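Local coordinates for protein KLLA0B12012p (PDB 6Y3P) that is the C-terminal ATP-grasp domain of Pby1, a direct partner of the mRNA decapping enzyme Dcp2, and probably binds ATP and a metal ion, at residues R98-F106 against Q299-L307; F106-V114 against L124-E133. All blocks are in the same frame, centred on the assembly; numbering follows the deposited sequence.

In the fold
Both contacts belong to the tubulin-tyrosine ligase-like, ATP-grasp part of Pby1, and they follow one another along the chain, sharing Phe-106. Contact 1 sets the loop between helix 83-95 and strand 109-113 against helix 290-313, bringing together segments 193 residues apart at their closest ends. Contact 2 is local: only nine residues separate its segments, and it sets strand 109-113, an outermost strand of a five-stranded antiparallel sheet, against the end of helix 120-125 and the start of helix 128-136. Their centres lie about 21 Å apart. The chain thus passes directly from a loop packed on the helix that backs the six-stranded sheet into the edge of the five-stranded sheet, linking two sheets of the fold.

Contact 1: R98-F106 against Q299-L307; sequences RESILNRAF and QIHEAVSEL
Ile-101 and Leu-102 carry the apolar part of this contact, pressing from a short 3-10 turn onto one side of the helix that contains Gln-299 to Leu-307. The branches of Ile-101 divide the work. Ile-101 CG1 stands opposite the backbone N (chi1 -169°), which carries Ile-101 CD1 to 3.7 Å from Gln-299 O, while Ile-101 CG2 rests on the Glu-302 to Ala-303 peptide, 3.7 Å from Ala-303 N, and touches the CH2 groups of Glu-302 and Glu-306. Leu-102 straddles the next turn: Leu-102 CD2 lies 3.7 Å from Ala-303 O and Leu-102 CD1 3.6 Å from Leu-307 N, with Glu-306 CB against both CG and CD1. The small side chain of Ala-303 probably allows this approach; the CA atoms of Leu-102 and Ala-303 are 6.1 Å apart, and Ala-105 CB also approaches Ala-303 CB.

The direct polar link is a hydrogen bond from Ser-100 OG to Glu-306 OE1, 2.7 Å long. It reaches the anti side of the carboxylate, 16° out of its plane. Glu-306 bends at chi2 (-61°), turning its carboxylate back toward Ser-100, and OE1 of this buried glutamate is also bonded to Tyr-93 OH, so two groups hold it in place. A water joins Ile-101 N to Glu-302 OE2 in a second, indirect bridge. Within the turn, Ser-100 O accepts from Asn-103 N and Asn-103 ND2 on the same face of its carbonyl plane, so one oxygen takes both the backbone and the side-chain N-H.

Helix 83-95 flanks the loop through Tyr-93 and Val-94, and Ala-105 pairs through its backbone with Leu-343 of strand 341-347. On its other sides helix 290-313 packs on strands 228-239, 326-335 and 391-396 through Ile-300 and Val-304, so the loop and the sheet sandwich the helix.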
loop_
_atom_site.group_PDB
_atom_site.type_symbol
_atom_site.label_atom_id
_atom_site.label_comp_id
_atom_site.label_asym_id
_atom_site.label_seq_id
_atom_site.Cartn_x
_atom_site.Cartn_y
_atom_site.Cartn_z
ATOM N N ARG A 98 -15.341 15.290 -6.390
ATOM C CA ARG A 98 -16.561 14.550 -6.047
ATOM C C ARG A 98 -16.699 13.259 -6.858
ATOM O O ARG A 98 -17.165 12.258 -6.311
ATOM C CB ARG A 98 -17.813 15.447 -6.304
ATOM C CG ARG A 98 -18.664 15.786 -5.063
ATOM C CD ARG A 98 -20.177 15.874 -5.352
ATOM N NE ARG A 98 -21.000 15.264 -4.290
ATOM C CZ ARG A 98 -21.280 13.960 -4.196
ATOM N NH1 ARG A 98 -20.797 13.102 -5.085
ATOM N NH2 ARG A 98 -22.032 13.507 -3.204
ATOM N N GLU A 99 -16.331 13.281 -8.162
ATOM C CA GLU A 99 -16.514 12.113 -9.043
ATOM C C GLU A 99 -15.440 11.021 -8.900
ATOM O O GLU A 99 -15.659 9.906 -9.382
ATOM C CB GLU A 99 -16.694 12.513 -10.530
ATOM C CG GLU A 99 -15.681 13.484 -11.121
ATOM C CD GLU A 99 -16.136 14.106 -12.432
ATOM O OE1 GLU A 99 -17.254 14.673 -12.471
ATOM O OE2 GLU A 99 -15.374 14.030 -13.424
ATOM N N SER A 100 -14.325 11.331 -8.207
ATOM C CA SER A 100 -13.181 10.459 -7.966
ATOM C C SER A 100 -13.558 9.111 -7.326
ATOM O O SER A 100 -14.415 9.057 -6.425
ATOM C CB SER A 100 -12.128 11.192 -7.134
ATOM O OG SER A 100 -10.927 10.465 -6.916
ATOM N N ILE A 101 -12.910 8.023 -7.816
ATOM C CA ILE A 101 -13.073 6.640 -7.318
ATOM C C ILE A 101 -12.677 6.580 -5.833
ATOM O O ILE A 101 -13.266 5.812 -5.076
ATOM C CB ILE A 101 -12.289 5.609 -8.206
ATOM C CG1 ILE A 101 -12.666 4.151 -7.863
ATOM C CG2 ILE A 101 -10.764 5.838 -8.160
ATOM C CD1 ILE A 101 -12.333 3.128 -8.849
ATOM N N LEU A 102 -11.750 7.463 -5.410
ATOM C CA LEU A 102 -11.253 7.560 -4.034
ATOM C C LEU A 102 -12.337 7.883 -2.978
ATOM O O LEU A 102 -12.111 7.632 -1.797
ATOM C CB LEU A 102 -10.076 8.555 -3.953
ATOM C CG LEU A 102 -8.766 8.091 -4.640
ATOM C CD1 LEU A 102 -7.644 9.080 -4.389
ATOM C CD2 LEU A 102 -8.344 6.692 -4.169
ATOM N N ASN A 103 -13.515 8.396 -3.415
ATOM C CA ASN A 103 -14.684 8.662 -2.580
ATOM C C ASN A 103 -15.339 7.350 -2.163
ATOM O O ASN A 103 -16.135 7.350 -1.229
ATOM C CB ASN A 103 -15.725 9.461 -3.371
ATOM C CG ASN A 103 -15.472 10.933 -3.438
ATOM O OD1 ASN A 103 -15.697 11.663 -2.469
ATOM N ND2 ASN A 103 -15.080 11.404 -4.618
ATOM N N ARG A 104 -15.065 6.251 -2.914
ATOM C CA ARG A 104 -15.596 4.906 -2.671
ATOM C C ARG A 104 -14.516 3.887 -2.326
ATOM O O ARG A 104 -14.718 3.094 -1.426
ATOM C CB ARG A 104 -16.396 4.393 -3.892
ATOM C CG ARG A 104 -17.879 4.138 -3.607
ATOM C CD ARG A 104 -18.136 3.053 -2.552
ATOM N NE ARG A 104 -19.555 2.691 -2.449
ATOM C CZ ARG A 104 -20.047 1.827 -1.564
ATOM N NH1 ARG A 104 -19.247 1.238 -0.682
ATOM N NH2 ARG A 104 -21.345 1.549 -1.553
ATOM N N ALA A 105 -13.402 3.879 -3.084
ATOM C CA ALA A 105 -12.276 2.945 -3.035
ATOM C C ALA A 105 -11.222 3.201 -1.926
ATOM O O ALA A 105 -10.053 2.892 -2.117
ATOM C CB ALA A 105 -11.601 2.914 -4.405
ATOM N N PHE A 106 -11.640 3.684 -0.753
ATOM C CA PHE A 106 -10.717 3.934 0.360
ATOM C C PHE A 106 -11.374 3.723 1.724
ATOM O O PHE A 106 -12.488 4.201 1.959
ATOM C CB PHE A 106 -10.124 5.357 0.264
ATOM C CG PHE A 106 -9.224 5.755 1.406
ATOM C CD1 PHE A 106 -8.062 5.038 1.682
ATOM C CD2 PHE A 106 -9.512 6.870 2.183
ATOM C CE1 PHE A 106 -7.207 5.435 2.714
ATOM C CE2 PHE A 106 -8.659 7.255 3.219
ATOM C CZ PHE A 106 -7.512 6.539 3.472
ATOM N N GLN A 299 -10.534 -0.758 -11.477
ATOM C CA GLN A 299 -10.640 -0.009 -10.200
ATOM C C GLN A 299 -9.283 0.259 -9.572
ATOM O O GLN A 299 -9.050 1.368 -9.090
ATOM C CB GLN A 299 -11.470 -0.766 -9.159
ATOM C CG GLN A 299 -12.923 -0.994 -9.524
ATOM C CD GLN A 299 -13.563 -1.882 -8.491
ATOM O OE1 GLN A 299 -13.796 -1.466 -7.346
ATOM N NE2 GLN A 299 -13.841 -3.139 -8.871
ATOM N N ILE A 300 -8.377 -0.738 -9.583
ATOM C CA ILE A 300 -7.037 -0.574 -8.989
ATOM C C ILE A 300 -6.231 0.526 -9.722
ATOM O O ILE A 300 -5.641 1.402 -9.080
ATOM C CB ILE A 300 -6.286 -1.935 -8.864
ATOM C CG1 ILE A 300 -6.847 -2.712 -7.651
ATOM C CG2 ILE A 300 -4.756 -1.725 -8.728
ATOM C CD1 ILE A 300 -6.588 -4.246 -7.583
ATOM N N HIS A 301 -6.232 0.489 -11.048
ATOM C CA HIS A 301 -5.514 1.467 -11.868
ATOM C C HIS A 301 -6.079 2.830 -11.670
ATOM O O HIS A 301 -5.329 3.780 -11.627
ATOM C CB HIS A 301 -5.651 1.111 -13.339
ATOM C CG HIS A 301 -4.938 -0.131 -13.717
ATOM N ND1 HIS A 301 -4.777 -0.481 -15.030
ATOM C CD2 HIS A 301 -4.346 -1.060 -12.941
ATOM C CE1 HIS A 301 -4.085 -1.604 -15.016
ATOM N NE2 HIS A 301 -3.794 -1.975 -13.781
ATOM N N GLU A 302 -7.398 2.939 -11.550
ATOM C CA GLU A 302 -8.038 4.213 -11.319
ATOM C C GLU A 302 -7.686 4.803 -9.962
ATOM O O GLU A 302 -7.364 5.988 -9.881
ATOM C CB GLU A 302 -9.552 4.084 -11.527
ATOM C CG GLU A 302 -10.240 5.388 -11.869
ATOM C CD GLU A 302 -9.594 6.291 -12.909
ATOM O OE1 GLU A 302 -8.977 5.785 -13.879
ATOM O OE2 GLU A 302 -9.736 7.524 -12.756
ATOM N N ALA A 303 -7.699 3.962 -8.912
ATOM C CA ALA A 303 -7.419 4.349 -7.529
ATOM C C ALA A 303 -5.967 4.795 -7.311
ATOM O O ALA A 303 -5.729 5.797 -6.618
ATOM C CB ALA A 303 -7.803 3.231 -6.576
ATOM N N VAL A 304 -5.008 4.071 -7.943
ATOM C CA VAL A 304 -3.574 4.365 -7.918
ATOM C C VAL A 304 -3.305 5.752 -8.590
ATOM O O VAL A 304 -2.621 6.591 -8.016
ATOM C CB VAL A 304 -2.747 3.208 -8.573
ATOM C CG1 VAL A 304 -1.331 3.657 -8.870
ATOM C CG2 VAL A 304 -2.725 1.950 -7.688
ATOM N N SER A 305 -3.858 5.965 -9.796
ATOM C CA SER A 305 -3.750 7.187 -10.617
ATOM C C SER A 305 -4.271 8.412 -9.845
ATOM O O SER A 305 -3.601 9.435 -9.778
ATOM C CB SER A 305 -4.535 7.006 -11.918
ATOM O OG SER A 305 -4.570 8.211 -12.662
ATOM N N GLU A 306 -5.466 8.274 -9.248
ATOM C CA GLU A 306 -6.151 9.285 -8.442
ATOM C C GLU A 306 -5.350 9.607 -7.197
ATOM O O GLU A 306 -5.199 10.786 -6.866
ATOM C CB GLU A 306 -7.560 8.789 -8.071
ATOM C CG GLU A 306 -8.551 8.809 -9.222
ATOM C CD GLU A 306 -8.772 10.198 -9.784
ATOM O OE1 GLU A 306 -9.289 11.050 -9.026
ATOM O OE2 GLU A 306 -8.327 10.465 -10.925
ATOM N N LEU A 307 -4.779 8.578 -6.543
ATOM C CA LEU A 307 -3.956 8.776 -5.344
ATOM C C LEU A 307 -2.708 9.573 -5.634
ATOM O O LEU A 307 -2.373 10.480 -4.872
ATOM C CB LEU A 307 -3.637 7.454 -4.620
ATOM C CG LEU A 307 -2.839 7.555 -3.310
ATOM C CD1 LEU A 307 -3.482 8.569 -2.338
ATOM C CD2 LEU A 307 -2.749 6.238 -2.642
HETATM O O HOH W 1 -11.786 8.471 -10.637
#

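Contact 2: F106-V114 against L124-E133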
loop_
_atom_site.group_PDB
_atom_site.type_symbol
_atom_site.label_atom_id
_atom_site.label_comp_id
_atom_site.label_asym_id
_atom_site.label_seq_id
_atom_site.Cartn_x
_atom_site.Cartn_y
_atom_site.Cartn_z
ATOM N N PHE A 106 -11.640 3.684 -0.753
ATOM C CA PHE A 106 -10.717 3.934 0.360
ATOM C C PHE A 106 -11.374 3.723 1.724
ATOM O O PHE A 106 -12.488 4.201 1.959
ATOM C CB PHE A 106 -10.124 5.357 0.264
ATOM C CG PHE A 106 -9.224 5.755 1.406
ATOM C CD1 PHE A 106 -8.062 5.038 1.682
ATOM C CD2 PHE A 106 -9.512 6.870 2.183
ATOM C CE1 PHE A 106 -7.207 5.435 2.714
ATOM C CE2 PHE A 106 -8.659 7.255 3.219
ATOM C CZ PHE A 106 -7.512 6.539 3.472
ATOM N N LEU A 107 -10.664 3.032 2.624
ATOM C CA LEU A 107 -11.135 2.770 3.972
ATOM C C LEU A 107 -10.542 3.820 4.837
ATOM O O LEU A 107 -9.340 3.813 5.068
ATOM C CB LEU A 107 -10.729 1.360 4.467
ATOM C CG LEU A 107 -11.356 0.203 3.730
ATOM C CD1 LEU A 107 -10.723 -1.085 4.135
ATOM C CD2 LEU A 107 -12.869 0.163 3.903
ATOM N N GLU A 108 -11.367 4.799 5.218
ATOM C CA GLU A 108 -10.954 5.911 6.056
ATOM C C GLU A 108 -10.567 5.401 7.433
ATOM O O GLU A 108 -11.090 4.382 7.886
ATOM C CB GLU A 108 -12.106 6.898 6.240
ATOM C CG GLU A 108 -12.577 7.568 4.972
ATOM C CD GLU A 108 -13.839 8.364 5.212
ATOM O OE1 GLU A 108 -14.892 7.736 5.467
ATOM O OE2 GLU A 108 -13.765 9.614 5.192
ATOM N N SER A 109 -9.654 6.110 8.087
ATOM C CA SER A 109 -9.232 5.853 9.457
ATOM C C SER A 109 -9.100 7.200 10.146
ATOM O O SER A 109 -8.884 8.229 9.490
ATOM C CB SER A 109 -7.919 5.083 9.509
ATOM O OG SER A 109 -6.899 5.786 8.821
ATOM N N PHE A 110 -9.317 7.204 11.457
ATOM C CA PHE A 110 -9.237 8.402 12.279
ATOM C C PHE A 110 -8.583 8.028 13.575
ATOM O O PHE A 110 -8.587 6.862 13.946
ATOM C CB PHE A 110 -10.630 8.984 12.555
ATOM C CG PHE A 110 -11.455 9.267 11.326
ATOM C CD1 PHE A 110 -12.320 8.306 10.815
ATOM C CD2 PHE A 110 -11.378 10.498 10.685
ATOM C CE1 PHE A 110 -13.085 8.569 9.672
ATOM C CE2 PHE A 110 -12.150 10.760 9.547
ATOM C CZ PHE A 110 -13.000 9.796 9.051
ATOM N N ASN A 111 -7.993 9.018 14.248
ATOM C CA ASN A 111 -7.346 8.843 15.541
ATOM C C ASN A 111 -8.164 9.563 16.595
ATOM O O ASN A 111 -8.531 10.727 16.423
ATOM C CB ASN A 111 -5.897 9.319 15.496
ATOM C CG ASN A 111 -4.949 8.194 15.177
ATOM O OD1 ASN A 111 -4.738 7.832 14.014
ATOM N ND2 ASN A 111 -4.417 7.567 16.215
ATOM N N ILE A 112 -8.540 8.831 17.636
ATOM C CA ILE A 112 -9.339 9.380 18.725
ATOM C C ILE A 112 -8.630 9.165 20.068
ATOM O O ILE A 112 -7.905 8.184 20.242
ATOM C CB ILE A 112 -10.812 8.868 18.684
ATOM C CG1 ILE A 112 -11.733 9.723 19.563
ATOM C CG2 ILE A 112 -10.961 7.370 18.992
ATOM C CD1 ILE A 112 -12.870 10.298 18.841
ATOM N N ASP A 113 -8.790 10.122 20.977
ATOM C CA ASP A 113 -8.247 10.070 22.330
ATOM C C ASP A 113 -9.421 10.205 23.275
ATOM O O ASP A 113 -10.084 11.248 23.298
ATOM C CB ASP A 113 -7.205 11.181 22.574
ATOM C CG ASP A 113 -5.922 11.100 21.750
ATOM O OD1 ASP A 113 -5.514 9.968 21.379
ATOM O OD2 ASP A 113 -5.301 12.164 21.515
ATOM N N VAL A 114 -9.743 9.121 23.975
ATOM C CA VAL A 114 -10.856 9.098 24.919
ATOM C C VAL A 114 -10.291 8.740 26.283
ATOM O O VAL A 114 -9.664 7.693 26.434
ATOM C CB VAL A 114 -12.028 8.150 24.506
ATOM C CG1 VAL A 114 -13.216 8.284 25.463
ATOM C CG2 VAL A 114 -12.477 8.397 23.064
ATOM N N LEU A 124 -15.243 13.273 19.934
ATOM C CA LEU A 124 -15.822 13.276 18.588
ATOM C C LEU A 124 -15.808 14.679 17.965
ATOM O O LEU A 124 -15.799 14.814 16.739
ATOM C CB LEU A 124 -17.230 12.643 18.560
ATOM C CG LEU A 124 -17.337 11.136 18.938
ATOM C CD1 LEU A 124 -18.768 10.653 18.847
ATOM C CD2 LEU A 124 -16.480 10.261 18.061
ATOM N N ASP A 125 -15.752 15.716 18.808
ATOM C CA ASP A 125 -15.653 17.103 18.354
ATOM C C ASP A 125 -14.204 17.431 17.998
ATOM O O ASP A 125 -13.970 17.980 16.934
ATOM C CB ASP A 125 -16.256 18.060 19.386
ATOM C CG ASP A 125 -17.710 17.736 19.702
ATOM O OD1 ASP A 125 -18.404 17.181 18.819
ATOM O OD2 ASP A 125 -18.138 17.990 20.845
ATOM N N GLU A 126 -13.236 16.964 18.806
ATOM C CA GLU A 126 -11.784 17.107 18.595
ATOM C C GLU A 126 -11.285 16.382 17.289
ATOM O O GLU A 126 -10.111 16.487 16.925
ATOM C CB GLU A 126 -11.033 16.599 19.850
ATOM C CG GLU A 126 -9.668 17.226 20.095
ATOM C CD GLU A 126 -8.731 16.380 20.939
ATOM O OE1 GLU A 126 -8.454 15.220 20.553
ATOM O OE2 GLU A 126 -8.243 16.894 21.972
ATOM N N ASN A 127 -12.185 15.638 16.614
ATOM C CA ASN A 127 -11.986 14.959 15.331
ATOM C C ASN A 127 -13.337 15.046 14.612
ATOM O O ASN A 127 -14.085 14.074 14.562
ATOM C CB ASN A 127 -11.492 13.506 15.484
ATOM C CG ASN A 127 -10.881 12.931 14.211
ATOM O OD1 ASN A 127 -11.394 13.106 13.094
ATOM N ND2 ASN A 127 -9.760 12.226 14.342
ATOM N N TRP A 128 -13.662 16.271 14.129
ATOM C CA TRP A 128 -14.903 16.653 13.458
ATOM C C TRP A 128 -15.196 15.851 12.192
ATOM O O TRP A 128 -16.373 15.648 11.879
ATOM C CB TRP A 128 -14.944 18.166 13.179
ATOM C CG TRP A 128 -13.887 18.666 12.240
ATOM C CD1 TRP A 128 -12.706 19.256 12.576
ATOM C CD2 TRP A 128 -13.942 18.661 10.805
ATOM N NE1 TRP A 128 -11.994 19.573 11.440
ATOM C CE2 TRP A 128 -12.724 19.211 10.339
ATOM C CE3 TRP A 128 -14.899 18.242 9.865
ATOM C CZ2 TRP A 128 -12.432 19.331 8.974
ATOM C CZ3 TRP A 128 -14.600 18.340 8.514
ATOM C CH2 TRP A 128 -13.380 18.876 8.079
ATOM N N GLU A 129 -14.141 15.411 11.457
ATOM C CA GLU A 129 -14.289 14.599 10.240
ATOM C C GLU A 129 -14.988 13.277 10.568
ATOM O O GLU A 129 -15.926 12.894 9.872
ATOM C CB GLU A 129 -12.925 14.320 9.591
ATOM C CG GLU A 129 -12.574 15.231 8.433
ATOM C CD GLU A 129 -11.092 15.539 8.337
ATOM O OE1 GLU A 129 -10.426 14.968 7.443
ATOM O OE2 GLU A 129 -10.594 16.339 9.164
ATOM N N LEU A 130 -14.547 12.623 11.660
ATOM C CA LEU A 130 -15.038 11.348 12.189
ATOM C C LEU A 130 -16.494 11.472 12.620
ATOM O O LEU A 130 -17.300 10.624 12.246
ATOM C CB LEU A 130 -14.169 10.961 13.412
ATOM C CG LEU A 130 -13.974 9.499 13.857
ATOM C CD1 LEU A 130 -13.844 9.418 15.356
ATOM C CD2 LEU A 130 -15.013 8.555 13.335
ATOM N N ARG A 131 -16.827 12.521 13.414
ATOM C CA ARG A 131 -18.191 12.773 13.916
ATOM C C ARG A 131 -19.199 12.758 12.768
ATOM O O ARG A 131 -20.213 12.057 12.844
ATOM C CB ARG A 131 -18.250 14.116 14.670
ATOM C CG ARG A 131 -19.658 14.619 15.055
ATOM C CD ARG A 131 -20.150 14.036 16.359
ATOM N NE ARG A 131 -20.965 14.986 17.113
ATOM C CZ ARG A 131 -20.994 15.053 18.442
ATOM N NH1 ARG A 131 -21.762 15.950 19.049
ATOM N NH2 ARG A 131 -20.250 14.232 19.172
ATOM N N GLN A 132 -18.884 13.518 11.700
ATOM C CA GLN A 132 -19.703 13.690 10.512
ATOM C C GLN A 132 -19.911 12.394 9.770
ATOM O O GLN A 132 -21.012 12.129 9.300
ATOM C CB GLN A 132 -19.101 14.760 9.599
ATOM C CG GLN A 132 -20.179 15.618 8.957
ATOM C CD GLN A 132 -19.643 16.868 8.336
ATOM O OE1 GLN A 132 -18.521 16.909 7.805
ATOM N NE2 GLN A 132 -20.492 17.885 8.290
ATOM N N GLU A 133 -18.873 11.570 9.714
ATOM C CA GLU A 133 -18.912 10.260 9.090
ATOM C C GLU A 133 -19.876 9.321 9.835
ATOM O O GLU A 133 -20.731 8.698 9.210
ATOM C CB GLU A 133 -17.495 9.666 9.055
ATOM C CG GLU A 133 -16.604 10.267 7.984
ATOM C CD GLU A 133 -16.992 9.945 6.552
ATOM O OE1 GLU A 133 -17.522 8.837 6.306
ATOM O OE2 GLU A 133 -16.770 10.811 5.677
HETATM O O HOH W 2 -7.328 11.525 12.391
#
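The ring of Phe-110 takes Leu-130 over one face: Leu-130 CB sits 4.0 Å from the ring centroid and 19° off its normal, a CH-pi contact, with Leu-130 CA also above the centre. Asn-127 OD1, Glu-129 CB and Glu-133 CG approach obliquely, and the side chain of Trp-141, on strand 140-145, also touches that of Phe-110. A serine in place of Phe-110 would probably leave Leu-130 without its aromatic partner and open a gap between strand and helix. Farther along, Ile-112 CD1 meets Leu-124 CD2 and Leu-130 CD1, each at 3.7 Å.

Asn-127 works in two directions. Asn-127 ND2 donates to Asn-111 O at 2.8 Å, while OD1 weakly accepts from Leu-130 N. A water also joins ND2 to Asn-111 N.

The carboxylates of Glu-108 and Glu-133 stand with their planes 88° apart, and Glu-108 OE1 comes to 3.0 Å from Glu-133 OE1. Lys-139, salt-bridged to Glu-108, probably eases the repulsion.

Asn-127 is the N-cap of helix 128-136, and residues 128-133 of that helix cross strand 109-113 at -114°: a capped helix packed on the edge strand of an antiparallel sheet in the ATP-grasp fold.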